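Local coordinates for protein pyruvate kinase (Pyrobaculum aerophilum, PDB 3QTG) that catalyses the transfer of a phosphoryl group from phosphoenolpyruvate to ADP, yielding pyruvate and ATP in the last step of glycolysis, with the help of a divalent metal cation, at residues R396-V401 with A417-Y422; L378-S383 with G402-R407; R389-R394 with S413-L418. All blocks are in the same frame, centred on the assembly; numbering follows the deposited sequence.

Contact 1 of 3, residues R396-V401 with A417-Y422; sequences RGVVYV and ALEPLY
Glu419 N donates to Val399 O at 2.7 Å, the shortest of the four backbone hydrogen bonds that join the two segments. The carbonyl of Glu419 in turn accepts from Val401 N at 3.0 Å, while Val399 N binds Ala417 O and Leu421 N binds Val401 O. Val399 and Val401 thus each spend both backbone groups on residues flanking their bridged partners, the pattern of a parallel pair, and the axes of strands 399-401 and 418-422 lie 22° apart. Proline is tolerated at position 420, opposite Val401, because this ladder uses Glu419 O and Leu421 N and needs no N-H from it.

On one face Leu418 lies beside Val399, pointing the same way. Its CG sits beside the backbone N (chi1 -56°), which carries CD2 to within 3.6 Å of Val399 CB and 4.0 Å of Val401 CG2. Beta-branched valines and a leucine suit this face, covered by helix 385-391, whose Ala387 touches Val401 and Leu418. That helix precedes strand 399-403, and helix 406-412 links the paired strands as a beta-alpha-beta unit of the C-terminal alpha/beta domain.

Tyr400 and Glu419 share the other face, also side by side. The Glu419 chain, CG roughly anti to the backbone N and extended beyond it, brings OE2 to 3.3 Å from Tyr400 CE1, with ring and carboxylate planes 70° apart. Val398 CG1 lies over one face of that ring and touches Glu419 CB at 3.8 Å. Lys439 of helix 428-439 packs against both Tyr400 and Glu419, and Arg14 makes a long, weak ion pair with OE2.

Contact 2 of 3, residues L378-S383 with G402-R407; sequences LVFSMS and GTPNVR. With SO4 (sulfate ion), chain C.
Phe380 lays one face of its ring over the carbonyl oxygen of Gly402, with CD1 3.4 Å from Gly402 O. The ring gets there because CG lies roughly anti to the backbone N (chi1 -155°), swinging it across the neighbouring strand. Glycine suits position 402, since a CB there would fall only 2.9 Å from Phe380 CD1. Farther along, Phe380 CZ meets Pro404 CD at 3.9 Å, and Met382 crosses the proline at about a right angle, its SD 3.6 Å from Pro404 CG. Replacing Phe380 by an alanine would probably strip the cover from Gly402 O and leave a gap toward Pro404 and toward Tyr428 and Leu432 of helix 428-439.

Parallel pairing ends at this point: Gly402 N binds Val379 O and Gly402 O accepts from Ser381 N. Beyond it a side chain takes over, Thr403 OG1 donating to Ser381 O at 2.9 Å in the carbonyl plane. The threonine hydroxyl thereby continues the link where the backbones part.

On its other flank the 381-383 loop grips a sulfate, probably from the crystallisation liquor. Ser381 OG donates to its O3 at 2.6 Å, and Met382 N and Ser383 N bind O1 and O2. Thr385 N, Leu386 N and Tyr428 OH complete the site. A serine-rich loop at the start of a helix, holding an anion with backbone N-H groups and hydroxyls, resembles the loop that takes a phosphate of the sugar bisphosphate effector in allosterically regulated pyruvate kinases, although such a ligand is not present in this structure.

Contact 3 of 3, residues R389-R394 with S413-L418; sequences RIAKFR and SIVWAL
Arg394 lies flat on the indole of Trp416, the guanidinium and ring planes only 13° apart and their centres separated by 4.4 Å. The aliphatic part of the arginine makes the tightest overlap: CD stands over the middle of the five-membered ring, 3.3 Å from its centroid, a CH-pi contact. A bend at chi2 (-59°) folds the chain across the indole and leaves an off-centre cation-pi contact, NH1 being 3.6 Å from Trp416 CB.

Every guanidinium nitrogen has a partner. NH1 donates to Ala391 O at 3.0 Å, within the guanidinium plane, while Arg394 N reaches the same oxygen from the opposite face of the carbonyl, closing the type I turn. NE binds Gly315 O, and NH2 forms a salt bridge with Asp317, whose other oxygen takes Trp416 N. These bonds fix the rotation of the group, and Trp416 NE1 is held by Pro395.

Ala391 is small enough to approach the other segment closely, its CB lying 3.6 Å from Val415 CG1 and 3.5 Å from Trp416 O. Val415 opens a type II turn in which Ala417 takes a positive phi.

The contact sets the C-terminal part of helix 385-391 and the turn after it against the loop leading into strand 418-422. Asp317, just before barrel strand 318-321, and Lys18 of barrel strand 18-22, which binds the carbonyls of Ser413, Val415 and Leu418, tie it to the barrel.

Contacts 1 and 2 join successive strands of one sheet, and contact 3 holds the loop feeding the outermost of them, on the barrel side. Contacts 1 and 2, with centres about 11 Å apart, share strand 399-403; Tyr400 O and Val379 N, 2.8 Å apart, probably hydrogen-bond between them. Contact 3 lies about 8 Å from contact 1, centre to centre, and shares Ala417 and Leu418 with it, so the loop packed on helix 385-391 runs into the edge strand. Contacts 2 and 3 occupy opposite ends of that helix, about 14 Å apart between centres, with the sulfate at its start. All three lie away from the residues inferred by similarity to bind substrate, metal ions and ATP.

Contact 1 of 3, residues R396-V401 with A417-Y422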
# COMPACT_ATOMS: atom_id res chain seq x y z
N ARG A 396 -16.54 -1.71 -13.52
CA ARG A 396 -15.89 -1.87 -14.81
C ARG A 396 -16.76 -2.63 -15.79
O ARG A 396 -16.33 -2.96 -16.90
CB ARG A 396 -14.54 -2.59 -14.66
CG ARG A 396 -13.41 -1.74 -14.13
CD ARG A 396 -13.07 -0.68 -15.13
NE ARG A 396 -11.65 -0.31 -15.09
CZ ARG A 396 -11.18 0.79 -14.50
NH1 ARG A 396 -12.02 1.63 -13.89
NH2 ARG A 396 -9.88 1.04 -14.53
N GLY A 397 -17.99 -2.92 -15.39
CA GLY A 397 -18.94 -3.60 -16.26
C GLY A 397 -20.27 -2.90 -16.11
O GLY A 397 -20.44 -2.05 -15.21
N VAL A 398 -21.20 -3.22 -17.00
CA VAL A 398 -22.56 -2.67 -16.96
C VAL A 398 -23.26 -2.93 -15.62
O VAL A 398 -23.12 -3.99 -15.04
CB VAL A 398 -23.42 -3.21 -18.12
CG1 VAL A 398 -24.88 -2.80 -17.96
CG2 VAL A 398 -22.86 -2.71 -19.44
N VAL A 399 -23.99 -1.91 -15.15
CA VAL A 399 -24.78 -1.97 -13.93
C VAL A 399 -26.24 -1.90 -14.34
O VAL A 399 -26.73 -0.85 -14.82
CB VAL A 399 -24.40 -0.82 -12.94
CG1 VAL A 399 -25.19 -0.93 -11.62
CG2 VAL A 399 -22.90 -0.81 -12.67
N TYR A 400 -26.95 -3.01 -14.18
CA TYR A 400 -28.38 -3.06 -14.47
C TYR A 400 -29.15 -2.45 -13.32
O TYR A 400 -28.97 -2.84 -12.16
CB TYR A 400 -28.82 -4.49 -14.70
CG TYR A 400 -28.05 -5.09 -15.84
CD1 TYR A 400 -28.42 -4.82 -17.16
CD2 TYR A 400 -26.93 -5.88 -15.60
CE1 TYR A 400 -27.71 -5.35 -18.22
CE2 TYR A 400 -26.21 -6.42 -16.65
CZ TYR A 400 -26.61 -6.15 -17.96
OH TYR A 400 -25.90 -6.68 -19.00
N VAL A 401 -29.99 -1.47 -13.63
CA VAL A 401 -30.75 -0.80 -12.60
C VAL A 401 -32.23 -0.94 -12.89
O VAL A 401 -32.70 -0.49 -13.91
CB VAL A 401 -30.40 0.71 -12.49
CG1 VAL A 401 -31.15 1.37 -11.34
CG2 VAL A 401 -28.88 0.92 -12.36
N ALA A 417 -21.90 3.62 -16.85
CA ALA A 417 -22.15 2.15 -16.79
C ALA A 417 -23.58 1.71 -16.60
O ALA A 417 -23.89 0.52 -16.75
CB ALA A 417 -21.22 1.44 -15.74
N LEU A 418 -24.47 2.64 -16.25
CA LEU A 418 -25.82 2.27 -15.85
C LEU A 418 -26.69 1.88 -17.02
O LEU A 418 -26.74 2.59 -18.05
CB LEU A 418 -26.51 3.36 -15.02
CG LEU A 418 -25.82 3.86 -13.74
CD1 LEU A 418 -26.79 4.71 -12.97
CD2 LEU A 418 -25.28 2.70 -12.88
N GLU A 419 -27.37 0.75 -16.86
CA GLU A 419 -28.41 0.36 -17.81
C GLU A 419 -29.77 0.33 -17.11
O GLU A 419 -30.14 -0.66 -16.48
CB GLU A 419 -28.12 -0.96 -18.51
CG GLU A 419 -28.87 -1.02 -19.83
CD GLU A 419 -28.97 -2.40 -20.41
OE1 GLU A 419 -30.11 -2.87 -20.63
OE2 GLU A 419 -27.92 -3.04 -20.62
N PRO A 420 -30.51 1.44 -17.22
CA PRO A 420 -31.78 1.56 -16.53
C PRO A 420 -32.92 0.84 -17.23
O PRO A 420 -33.14 1.01 -18.44
CB PRO A 420 -32.00 3.08 -16.45
CG PRO A 420 -31.25 3.64 -17.63
CD PRO A 420 -30.15 2.67 -17.97
N LEU A 421 -33.65 0.06 -16.44
CA LEU A 421 -34.76 -0.77 -16.90
C LEU A 421 -36.00 -0.38 -16.12
O LEU A 421 -35.99 -0.34 -14.89
CB LEU A 421 -34.44 -2.25 -16.63
CG LEU A 421 -33.15 -2.81 -17.25
CD1 LEU A 421 -32.64 -4.01 -16.50
CD2 LEU A 421 -33.34 -3.13 -18.74
N TYR A 422 -37.07 -0.07 -16.85
CA TYR A 422 -38.35 0.21 -16.21
C TYR A 422 -38.95 -1.10 -15.72
O TYR A 422 -39.26 -1.99 -16.52
CB TYR A 422 -39.30 0.91 -17.17
CG TYR A 422 -40.67 1.12 -16.57
CD1 TYR A 422 -40.88 2.04 -15.55
CD2 TYR A 422 -41.76 0.37 -17.02
CE1 TYR A 422 -42.14 2.23 -14.99
CE2 TYR A 422 -43.03 0.55 -16.47
CZ TYR A 422 -43.21 1.48 -15.45
OH TYR A 422 -44.46 1.65 -14.90

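Contact 2 of 3, residues L378-S383 with G402-R407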
# COMPACT_ATOMS: atom_id res chain seq x y z
N LEU A 378 -26.32 -5.53 -10.07
CA LEU A 378 -27.72 -5.24 -10.29
C LEU A 378 -28.21 -4.41 -9.12
O LEU A 378 -27.89 -4.73 -7.98
CB LEU A 378 -28.53 -6.55 -10.36
CG LEU A 378 -28.51 -7.46 -11.59
CD1 LEU A 378 -27.09 -7.86 -12.01
CD2 LEU A 378 -29.34 -8.72 -11.29
N VAL A 379 -28.96 -3.35 -9.37
CA VAL A 379 -29.48 -2.48 -8.31
C VAL A 379 -30.95 -2.24 -8.52
O VAL A 379 -31.37 -1.89 -9.63
CB VAL A 379 -28.84 -1.04 -8.32
CG1 VAL A 379 -29.17 -0.28 -7.03
CG2 VAL A 379 -27.35 -1.09 -8.53
N PHE A 380 -31.74 -2.40 -7.45
CA PHE A 380 -33.10 -1.87 -7.45
C PHE A 380 -33.16 -0.54 -6.68
O PHE A 380 -32.81 -0.45 -5.50
CB PHE A 380 -34.18 -2.86 -7.00
CG PHE A 380 -35.55 -2.53 -7.56
CD1 PHE A 380 -35.92 -2.94 -8.83
CD2 PHE A 380 -36.45 -1.77 -6.82
CE1 PHE A 380 -37.18 -2.63 -9.36
CE2 PHE A 380 -37.71 -1.42 -7.35
CZ PHE A 380 -38.06 -1.86 -8.62
N SER A 381 -33.60 0.48 -7.40
CA SER A 381 -33.45 1.85 -6.95
C SER A 381 -34.74 2.60 -7.22
O SER A 381 -35.21 2.63 -8.36
CB SER A 381 -32.27 2.48 -7.70
OG SER A 381 -31.85 3.68 -7.09
N MET A 382 -35.32 3.19 -6.17
CA MET A 382 -36.57 3.96 -6.27
C MET A 382 -36.36 5.32 -6.93
O MET A 382 -37.10 5.69 -7.85
CB MET A 382 -37.21 4.13 -4.89
CG MET A 382 -37.74 2.85 -4.26
SD MET A 382 -38.78 1.86 -5.36
CE MET A 382 -39.65 0.79 -4.20
N SER A 383 -35.37 6.07 -6.46
CA SER A 383 -35.11 7.42 -6.93
C SER A 383 -33.80 7.57 -7.71
O SER A 383 -33.46 8.67 -8.13
CB SER A 383 -35.09 8.39 -5.74
OG SER A 383 -36.34 8.37 -5.06
N GLY A 402 -32.95 -1.58 -11.97
CA GLY A 402 -34.39 -1.63 -12.07
C GLY A 402 -34.94 -0.46 -11.30
O GLY A 402 -34.44 -0.16 -10.21
N THR A 403 -35.94 0.21 -11.87
CA THR A 403 -36.66 1.28 -11.19
C THR A 403 -38.16 1.29 -11.57
O THR A 403 -38.51 0.98 -12.71
CB THR A 403 -35.96 2.69 -11.41
OG1 THR A 403 -36.62 3.69 -10.64
CG2 THR A 403 -35.95 3.11 -12.86
N PRO A 404 -39.05 1.64 -10.62
CA PRO A 404 -40.47 1.76 -11.02
C PRO A 404 -40.85 3.14 -11.58
O PRO A 404 -42.01 3.37 -11.93
CB PRO A 404 -41.23 1.48 -9.72
CG PRO A 404 -40.24 1.80 -8.60
CD PRO A 404 -38.85 1.89 -9.18
N ASN A 405 -39.89 4.06 -11.63
CA ASN A 405 -40.12 5.42 -12.09
C ASN A 405 -39.41 5.62 -13.42
O ASN A 405 -38.19 5.49 -13.52
CB ASN A 405 -39.64 6.43 -11.04
CG ASN A 405 -39.99 7.88 -11.39
OD1 ASN A 405 -40.56 8.19 -12.45
ND2 ASN A 405 -39.67 8.78 -10.48
N VAL A 406 -40.20 5.92 -14.45
CA VAL A 406 -39.65 6.13 -15.80
C VAL A 406 -38.75 7.36 -15.85
O VAL A 406 -37.75 7.38 -16.55
CB VAL A 406 -40.78 6.15 -16.89
CG1 VAL A 406 -41.67 7.38 -16.74
CG2 VAL A 406 -40.18 6.07 -18.29
N ARG A 407 -39.10 8.38 -15.06
CA ARG A 407 -38.28 9.59 -14.97
C ARG A 407 -36.89 9.34 -14.33
O ARG A 407 -35.91 9.99 -14.70
CB ARG A 407 -39.03 10.71 -14.25
CG ARG A 407 -40.19 11.25 -15.08
CD ARG A 407 -41.02 12.27 -14.31
NE ARG A 407 -40.36 13.58 -14.32
CZ ARG A 407 -40.90 14.71 -13.86
NH1 ARG A 407 -42.13 14.73 -13.33
NH2 ARG A 407 -40.20 15.84 -13.92
S SO4 C . -32.89 4.50 -3.87
O1 SO4 C . -33.95 3.52 -3.96
O2 SO4 C . -33.33 5.72 -4.57
O3 SO4 C . -31.67 4.00 -4.51
O4 SO4 C . -32.56 4.84 -2.49

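Contact 3 of 3, residues R389-R394 with S413-L418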
# COMPACT_ATOMS: atom_id res chain seq x y z
N ARG A 389 -24.68 6.15 -6.45
CA ARG A 389 -23.59 5.95 -5.52
C ARG A 389 -22.67 4.80 -5.98
O ARG A 389 -21.46 4.87 -5.80
CB ARG A 389 -24.11 5.73 -4.10
CG ARG A 389 -23.00 5.67 -3.05
CD ARG A 389 -23.52 5.35 -1.65
NE ARG A 389 -24.76 6.06 -1.35
CZ ARG A 389 -24.83 7.32 -0.93
NH1 ARG A 389 -26.02 7.87 -0.71
NH2 ARG A 389 -23.72 8.03 -0.73
N ILE A 390 -23.23 3.77 -6.58
CA ILE A 390 -22.43 2.68 -7.13
C ILE A 390 -21.60 3.17 -8.31
O ILE A 390 -20.39 2.90 -8.36
CB ILE A 390 -23.29 1.44 -7.53
CG1 ILE A 390 -23.64 0.62 -6.27
CG2 ILE A 390 -22.55 0.55 -8.54
CD1 ILE A 390 -24.91 -0.16 -6.40
N ALA A 391 -22.25 3.88 -9.23
CA ALA A 391 -21.58 4.39 -10.44
C ALA A 391 -20.36 5.23 -10.17
O ALA A 391 -19.38 5.17 -10.93
CB ALA A 391 -22.57 5.15 -11.34
N LYS A 392 -20.40 6.03 -9.11
CA LYS A 392 -19.29 6.98 -8.88
C LYS A 392 -18.01 6.27 -8.52
O LYS A 392 -16.94 6.86 -8.61
CB LYS A 392 -19.64 8.03 -7.82
CG LYS A 392 -19.67 7.53 -6.40
CD LYS A 392 -20.24 8.58 -5.48
CE LYS A 392 -19.89 8.24 -4.05
NZ LYS A 392 -20.52 9.19 -3.13
N PHE A 393 -18.11 5.00 -8.10
CA PHE A 393 -16.92 4.21 -7.80
C PHE A 393 -16.44 3.49 -9.03
O PHE A 393 -15.52 2.69 -8.94
CB PHE A 393 -17.13 3.24 -6.62
CG PHE A 393 -17.33 3.95 -5.31
CD1 PHE A 393 -16.25 4.49 -4.62
CD2 PHE A 393 -18.61 4.11 -4.79
CE1 PHE A 393 -16.44 5.17 -3.41
CE2 PHE A 393 -18.81 4.76 -3.59
CZ PHE A 393 -17.71 5.29 -2.90
N ARG A 394 -17.07 3.75 -10.18
CA ARG A 394 -16.55 3.30 -11.48
C ARG A 394 -16.43 1.77 -11.62
O ARG A 394 -15.36 1.23 -11.92
CB ARG A 394 -15.23 4.02 -11.82
CG ARG A 394 -15.39 5.55 -12.08
CD ARG A 394 -16.34 5.79 -13.24
NE ARG A 394 -16.48 7.18 -13.70
CZ ARG A 394 -17.47 7.99 -13.35
NH1 ARG A 394 -18.36 7.54 -12.50
NH2 ARG A 394 -17.56 9.24 -13.84
N SER A 413 -29.72 7.28 -17.56
CA SER A 413 -29.27 6.96 -18.90
C SER A 413 -27.90 7.54 -19.29
O SER A 413 -27.19 6.97 -20.12
CB SER A 413 -30.33 7.46 -19.88
OG SER A 413 -30.15 6.80 -21.11
N ILE A 414 -27.54 8.68 -18.69
CA ILE A 414 -26.28 9.35 -18.98
C ILE A 414 -25.27 9.29 -17.81
O ILE A 414 -24.29 10.03 -17.78
CB ILE A 414 -26.48 10.80 -19.55
CG1 ILE A 414 -27.15 11.75 -18.53
CG2 ILE A 414 -27.32 10.75 -20.85
CD1 ILE A 414 -26.83 13.22 -18.82
N VAL A 415 -25.53 8.39 -16.86
CA VAL A 415 -24.60 8.12 -15.77
C VAL A 415 -23.74 6.90 -16.16
O VAL A 415 -24.24 5.93 -16.74
CB VAL A 415 -25.36 7.89 -14.41
CG1 VAL A 415 -24.36 7.60 -13.26
CG2 VAL A 415 -26.22 9.12 -14.04
N TRP A 416 -22.44 6.98 -15.89
CA TRP A 416 -21.46 5.89 -16.10
C TRP A 416 -21.98 4.47 -15.83
O TRP A 416 -22.44 4.17 -14.73
CB TRP A 416 -20.24 6.14 -15.22
CG TRP A 416 -19.27 4.98 -15.16
CD1 TRP A 416 -19.30 3.93 -14.28
CD2 TRP A 416 -18.14 4.76 -16.01
NE1 TRP A 416 -18.27 3.08 -14.52
CE2 TRP A 416 -17.53 3.55 -15.58
CE3 TRP A 416 -17.56 5.47 -17.08
CZ2 TRP A 416 -16.37 3.02 -16.18
CZ3 TRP A 416 -16.39 4.94 -17.70
CH2 TRP A 416 -15.81 3.72 -17.23
N ALA A 417 -21.90 3.62 -16.85
CA ALA A 417 -22.15 2.15 -16.79
C ALA A 417 -23.58 1.71 -16.60
O ALA A 417 -23.89 0.52 -16.75
CB ALA A 417 -21.22 1.44 -15.74
N LEU A 418 -24.47 2.64 -16.25
CA LEU A 418 -25.82 2.27 -15.85
C LEU A 418 -26.69 1.88 -17.02
O LEU A 418 -26.74 2.59 -18.05
CB LEU A 418 -26.51 3.36 -15.02
CG LEU A 418 -25.82 3.86 -13.74
CD1 LEU A 418 -26.79 4.71 -12.97
CD2 LEU A 418 -25.28 2.70 -12.88